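Local coordinates for protein iota-carrageenase (PDB 1H80) that hydrolyses internal beta-1,4 linkages of iota-carrageenan, a sulfated galactan of red algal cell walls, with inversion of anomeric configuration, at residues V80-I85 against L116-L121; K144-T149 against I179-Q184. One frame throughout, in Å; residues are numbered along the deposited sequence.

Interaction 1 (V80-I85 against L116-L121). With CA (calcium ion), chain C; NA (sodium ion), chain G.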
loop_
_atom_site.group_PDB
_atom_site.type_symbol
_atom_site.label_atom_id
_atom_site.label_comp_id
_atom_site.label_asym_id
_atom_site.label_seq_id
_atom_site.Cartn_x
_atom_site.Cartn_y
_atom_site.Cartn_z
ATOM N N VAL A 80 7.930 16.219 13.480
ATOM C CA VAL A 80 9.049 15.408 13.934
ATOM C C VAL A 80 10.390 15.915 13.436
ATOM O O VAL A 80 10.574 16.125 12.241
ATOM C CB VAL A 80 8.850 13.957 13.456
ATOM C CG1 VAL A 80 9.882 13.050 14.091
ATOM C CG2 VAL A 80 7.433 13.493 13.778
ATOM N N GLU A 81 11.342 16.105 14.344
ATOM C CA GLU A 81 12.646 16.585 13.909
ATOM C C GLU A 81 13.330 15.568 13.001
ATOM O O GLU A 81 13.059 14.366 13.064
ATOM C CB GLU A 81 13.513 16.965 15.109
ATOM C CG GLU A 81 12.954 18.183 15.837
ATOM C CD GLU A 81 13.960 18.855 16.753
ATOM O OE1 GLU A 81 14.607 18.151 17.550
ATOM O OE2 GLU A 81 14.095 20.097 16.680
ATOM N N SER A 82 14.220 16.070 12.157
ATOM C CA SER A 82 14.888 15.268 11.139
ATOM C C SER A 82 15.806 14.113 11.520
ATOM O O SER A 82 16.081 13.251 10.681
ATOM C CB SER A 82 15.628 16.204 10.183
ATOM O OG SER A 82 16.064 15.509 9.031
ATOM N N ASP A 83 16.293 14.084 12.756
ATOM C CA ASP A 83 17.174 12.993 13.164
ATOM C C ASP A 83 16.457 12.010 14.074
ATOM O O ASP A 83 17.075 11.127 14.669
ATOM C CB ASP A 83 18.419 13.541 13.864
ATOM C CG ASP A 83 19.294 14.355 12.932
ATOM O OD1 ASP A 83 19.577 13.871 11.815
ATOM O OD2 ASP A 83 19.702 15.473 13.316
ATOM N N VAL A 84 15.143 12.159 14.174
ATOM C CA VAL A 84 14.352 11.278 15.014
ATOM C C VAL A 84 14.278 9.871 14.449
ATOM O O VAL A 84 14.220 9.671 13.237
ATOM C CB VAL A 84 12.912 11.810 15.178
ATOM C CG1 VAL A 84 12.012 10.731 15.800
ATOM C CG2 VAL A 84 12.925 13.042 16.064
ATOM N N ILE A 85 14.306 8.895 15.348
ATOM C CA ILE A 85 14.183 7.501 14.968
ATOM C C ILE A 85 13.045 6.975 15.823
ATOM O O ILE A 85 13.063 7.110 17.049
ATOM C CB ILE A 85 15.455 6.692 15.276
ATOM C CG1 ILE A 85 16.620 7.211 14.431
ATOM C CG2 ILE A 85 15.202 5.217 14.984
ATOM C CD1 ILE A 85 17.953 6.567 14.757
ATOM N N LEU A 116 9.971 17.141 9.697
ATOM C CA LEU A 116 10.600 18.397 9.331
ATOM C C LEU A 116 11.817 18.083 8.472
ATOM O O LEU A 116 12.327 16.961 8.486
ATOM C CB LEU A 116 11.060 19.138 10.588
ATOM C CG LEU A 116 9.951 19.643 11.503
ATOM C CD1 LEU A 116 10.524 19.986 12.865
ATOM C CD2 LEU A 116 9.288 20.854 10.865
ATOM N N GLY A 117 12.276 19.073 7.718
ATOM C CA GLY A 117 13.459 18.888 6.893
ATOM C C GLY A 117 13.386 17.740 5.907
ATOM O O GLY A 117 12.398 17.603 5.190
ATOM N N ASN A 118 14.435 16.918 5.865
ATOM C CA ASN A 118 14.459 15.798 4.935
ATOM C C ASN A 118 13.773 14.549 5.474
ATOM O O ASN A 118 13.902 13.463 4.906
ATOM C CB ASN A 118 15.894 15.470 4.494
ATOM C CG ASN A 118 16.793 15.078 5.646
ATOM O OD1 ASN A 118 16.337 14.548 6.652
ATOM N ND2 ASN A 118 18.092 15.321 5.487
ATOM N N GLY A 119 13.043 14.704 6.573
ATOM C CA GLY A 119 12.309 13.579 7.122
ATOM C C GLY A 119 13.021 12.782 8.184
ATOM O O GLY A 119 14.219 12.939 8.396
ATOM N N PHE A 120 12.271 11.915 8.853
ATOM C CA PHE A 120 12.835 11.100 9.912
ATOM C C PHE A 120 12.762 9.635 9.552
ATOM O O PHE A 120 12.355 9.268 8.453
ATOM C CB PHE A 120 12.102 11.342 11.231
ATOM C CG PHE A 120 10.630 11.063 11.169
ATOM C CD1 PHE A 120 9.752 11.998 10.630
ATOM C CD2 PHE A 120 10.116 9.863 11.650
ATOM C CE1 PHE A 120 8.385 11.743 10.570
ATOM C CE2 PHE A 120 8.755 9.600 11.595
ATOM C CZ PHE A 120 7.884 10.540 11.055
ATOM N N LEU A 121 13.141 8.795 10.503
ATOM C CA LEU A 121 13.155 7.368 10.268
ATOM C C LEU A 121 12.257 6.562 11.192
ATOM O O LEU A 121 12.220 6.792 12.401
ATOM C CB LEU A 121 14.587 6.852 10.416
ATOM C CG LEU A 121 14.799 5.350 10.244
ATOM C CD1 LEU A 121 14.632 4.987 8.782
ATOM C CD2 LEU A 121 16.188 4.968 10.726
HETATM CA CA CA C . 16.519 13.125 8.392
HETATM NA NA NA G . 15.555 20.190 18.515
HETATM O O HOH W 1 16.734 17.919 7.597
HETATM O O HOH W 2 18.590 13.772 9.255
HETATM O O HOH W 3 15.909 11.681 6.395
HETATM O O HOH W 4 16.611 10.822 9.176
HETATM O O HOH W 5 18.428 12.109 7.010
HETATM O O HOH W 6 16.801 18.473 19.349
#
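S82 from one segment and N118 with G119 from the other bind a common calcium ion. S82 chelates it, with its carbonyl O at 2.3 Å and its OG at 2.5 Å from the calcium; turning OG anti to the backbone N (chi1 -168°) sets the hydroxyl beside its own carbonyl, as two-point binding requires. N118 OD1 and G119 O complete the protein share, and four waters bring the coordination to eight. The shared cation accounts for S82 OG and N118 OD1 lying 2.6 Å apart. Another water joins S82 OG to N118 N, and D83 OD1 accepts a hydrogen bond from a calcium-bound water. The E81 carboxylate leads elsewhere, gripping a sodium ion with both oxygens while OE1 also accepts from N62 N.

Backbone bonds flank the site: L116 N donates almost straight (175°) to V80 O at 2.8 Å, and L121 N to V84 O at 3.1 Å. The two segments are corresponding turns on successive coils of the parallel beta-helix, a type I turn from E81 to V84 and a type II' turn from L116 to G119, each leading from one strand into the next.

Inward, V80 CG1 sits over one face of the F120 ring, 3.8 Å from its centroid, and F120 CB packs against V84 CB. Strand pairing resumes where I85 bridges L121 in parallel, their CG1 and CD2 atoms 4.4 Å apart.

Interaction 2 (K144-T149 against I179-Q184)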
loop_
_atom_site.group_PDB
_atom_site.type_symbol
_atom_site.label_atom_id
_atom_site.label_comp_id
_atom_site.label_asym_id
_atom_site.label_seq_id
_atom_site.Cartn_x
_atom_site.Cartn_y
_atom_site.Cartn_z
ATOM N N LYS A 144 -3.078 15.000 7.034
ATOM C CA LYS A 144 -1.871 15.000 6.237
ATOM C C LYS A 144 -0.811 14.193 6.964
ATOM O O LYS A 144 -0.527 14.442 8.134
ATOM C CB LYS A 144 -1.389 16.436 6.017
ATOM C CG LYS A 144 -0.186 16.558 5.101
ATOM C CD LYS A 144 0.249 18.019 4.994
ATOM C CE LYS A 144 1.395 18.192 4.016
ATOM N NZ LYS A 144 1.863 19.608 4.002
ATOM N N ILE A 145 -0.269 13.196 6.274
ATOM C CA ILE A 145 0.788 12.337 6.812
ATOM C C ILE A 145 1.909 12.513 5.794
ATOM O O ILE A 145 1.728 12.253 4.606
ATOM C CB ILE A 145 0.311 10.883 6.901
ATOM C CG1 ILE A 145 -0.796 10.794 7.956
ATOM C CG2 ILE A 145 1.477 9.965 7.271
ATOM C CD1 ILE A 145 -1.485 9.441 8.032
ATOM N N SER A 146 3.083 12.928 6.272
ATOM C CA SER A 146 4.157 13.277 5.352
ATOM C C SER A 146 5.593 13.186 5.823
ATOM O O SER A 146 5.869 13.332 7.004
ATOM C CB SER A 146 3.906 14.739 4.937
ATOM O OG SER A 146 4.979 15.343 4.235
ATOM N N ASN A 147 6.490 12.948 4.868
ATOM C CA ASN A 147 7.924 12.986 5.096
ATOM C C ASN A 147 8.708 12.124 6.083
ATOM O O ASN A 147 9.201 12.620 7.104
ATOM C CB ASN A 147 8.251 14.441 5.374
ATOM C CG ASN A 147 9.661 14.810 5.011
ATOM O OD1 ASN A 147 10.304 14.153 4.194
ATOM N ND2 ASN A 147 10.143 15.907 5.593
ATOM N N PHE A 148 8.872 10.851 5.750
ATOM C CA PHE A 148 9.671 9.967 6.570
ATOM C C PHE A 148 10.023 8.731 5.779
ATOM O O PHE A 148 9.461 8.466 4.711
ATOM C CB PHE A 148 8.959 9.628 7.884
ATOM C CG PHE A 148 7.584 9.057 7.717
ATOM C CD1 PHE A 148 7.400 7.683 7.607
ATOM C CD2 PHE A 148 6.467 9.886 7.717
ATOM C CE1 PHE A 148 6.120 7.142 7.505
ATOM C CE2 PHE A 148 5.179 9.356 7.614
ATOM C CZ PHE A 148 5.006 7.980 7.509
ATOM N N THR A 149 11.013 8.016 6.289
ATOM C CA THR A 149 11.485 6.799 5.662
ATOM C C THR A 149 11.156 5.664 6.611
ATOM O O THR A 149 11.233 5.820 7.830
ATOM C CB THR A 149 13.009 6.849 5.441
ATOM O OG1 THR A 149 13.323 7.901 4.519
ATOM C CG2 THR A 149 13.518 5.523 4.890
ATOM N N ILE A 179 -1.263 11.980 1.746
ATOM C CA ILE A 179 -0.260 11.058 2.279
ATOM C C ILE A 179 0.881 11.222 1.292
ATOM O O ILE A 179 0.756 10.869 0.118
ATOM C CB ILE A 179 -0.792 9.624 2.295
ATOM C CG1 ILE A 179 -1.960 9.546 3.279
ATOM C CG2 ILE A 179 0.322 8.658 2.689
ATOM C CD1 ILE A 179 -2.694 8.226 3.272
ATOM N N GLU A 180 1.998 11.770 1.759
ATOM C CA GLU A 180 3.087 12.060 0.841
ATOM C C GLU A 180 4.490 11.986 1.385
ATOM O O GLU A 180 4.707 11.950 2.591
ATOM C CB GLU A 180 2.915 13.479 0.308
ATOM C CG GLU A 180 2.875 14.499 1.455
ATOM C CD GLU A 180 3.190 15.921 1.032
ATOM O OE1 GLU A 180 2.777 16.329 -0.068
ATOM O OE2 GLU A 180 3.840 16.640 1.823
ATOM N N ARG A 181 5.447 11.981 0.463
ATOM C CA ARG A 181 6.865 11.960 0.791
ATOM C C ARG A 181 7.258 10.865 1.765
ATOM O O ARG A 181 7.735 11.139 2.867
ATOM C CB ARG A 181 7.280 13.320 1.352
ATOM C CG ARG A 181 7.009 14.473 0.404
ATOM C CD ARG A 181 7.391 15.795 1.035
ATOM N NE ARG A 181 8.823 15.869 1.308
ATOM C CZ ARG A 181 9.391 16.809 2.056
ATOM N NH1 ARG A 181 8.648 17.756 2.613
ATOM N NH2 ARG A 181 10.703 16.804 2.245
ATOM N N ILE A 182 7.068 9.622 1.348
ATOM C CA ILE A 182 7.422 8.495 2.184
ATOM C C ILE A 182 8.196 7.499 1.343
ATOM O O ILE A 182 7.871 7.263 0.181
ATOM C CB ILE A 182 6.174 7.809 2.773
ATOM C CG1 ILE A 182 5.384 8.812 3.619
ATOM C CG2 ILE A 182 6.596 6.625 3.641
ATOM C CD1 ILE A 182 4.037 8.293 4.086
ATOM N N LYS A 183 9.245 6.946 1.933
ATOM C CA LYS A 183 10.067 5.953 1.265
ATOM C C LYS A 183 10.096 4.753 2.186
ATOM O O LYS A 183 10.312 4.899 3.387
ATOM C CB LYS A 183 11.493 6.477 1.063
ATOM C CG LYS A 183 12.517 5.409 0.674
ATOM C CD LYS A 183 12.173 4.741 -0.647
ATOM C CE LYS A 183 13.133 3.599 -0.959
ATOM N NZ LYS A 183 14.546 4.077 -1.061
ATOM N N GLN A 184 9.850 3.573 1.630
ATOM C CA GLN A 184 9.884 2.352 2.417
ATOM C C GLN A 184 10.957 1.434 1.863
ATOM O O GLN A 184 11.004 1.174 0.661
ATOM C CB GLN A 184 8.536 1.634 2.379
ATOM C CG GLN A 184 8.504 0.375 3.237
ATOM C CD GLN A 184 7.097 -0.132 3.474
ATOM O OE1 GLN A 184 6.149 0.648 3.508
ATOM N NE2 GLN A 184 6.957 -1.438 3.664
HETATM O O HOH W 7 3.442 19.292 1.919
HETATM O O HOH W 8 12.406 14.787 2.414
#
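F148 and I182 lie side by side and point the same way, so that I182 CG1 sits over one face of the F148 ring, 4.1 Å from its centroid, and I182 CD1 comes within 3.6 Å of F148 CZ. A chi1 of 55°, which places CG between the backbone N and the carbonyl carbon, brings the ring alongside the isoleucine. I145 CG2 meets the ring edge in plane, and three residues earlier along each strand, I145 packs on I179; F135 and L137 of strand 132-141 add to this core.

The backbones pair in parallel, E180 N donating to I145 O at 2.9 Å and K183 N to F148 O at 3.2 Å. Between these bonds both strands bend at residues with positive phi, N147 and R181, where the coil of the parallel beta-helix turns a corner; F148 N still reaches R181 O at 3.1 Å. In one of the two conformers of R181, the guanidinium stacks on the N147 amide, planes 27° apart, a contact the other conformer may not share. N147 ND2 donates to G115 O and G117 O of the preceding coil.

On the side remote from F148, S146 OG donates to the anti lone pair of E180 OE2 at 3.0 Å. K144 NZ stays 4.2 Å from E180 OE2, and a water bridges the two. E180 OE1 is held by a salt bridge to R205 on the next coil. A leucine in place of E180 would probably leave R205 without this charge partner and S146 OG without this acceptor. The buried carboxylate thus has partners at both oxygens, and the nearby positive groups of R205 and K144 would be expected to favour its ionised form.

Overall arrangement
Interaction 1 closes before interaction 2 opens along the chain, and their centres lie 11 Å apart on the same side of the chain's centre. Both join neighbouring coils of the beta-helix: strand 143-151, which carries one half of interaction 2, is also the parallel neighbour of strands 111-115 and 120-123. Direct links cross between them, with F120 O and T149 N 2.8 Å apart in a probable hydrogen bond, and the rings of F120 and F148 meeting inside the coil. The calcium-site turn of 116-121 lies against the corner at N147. Together the two contacts run through four successive coils, joined by calcium at one turn and by backbone pairing and side-chain packing further along.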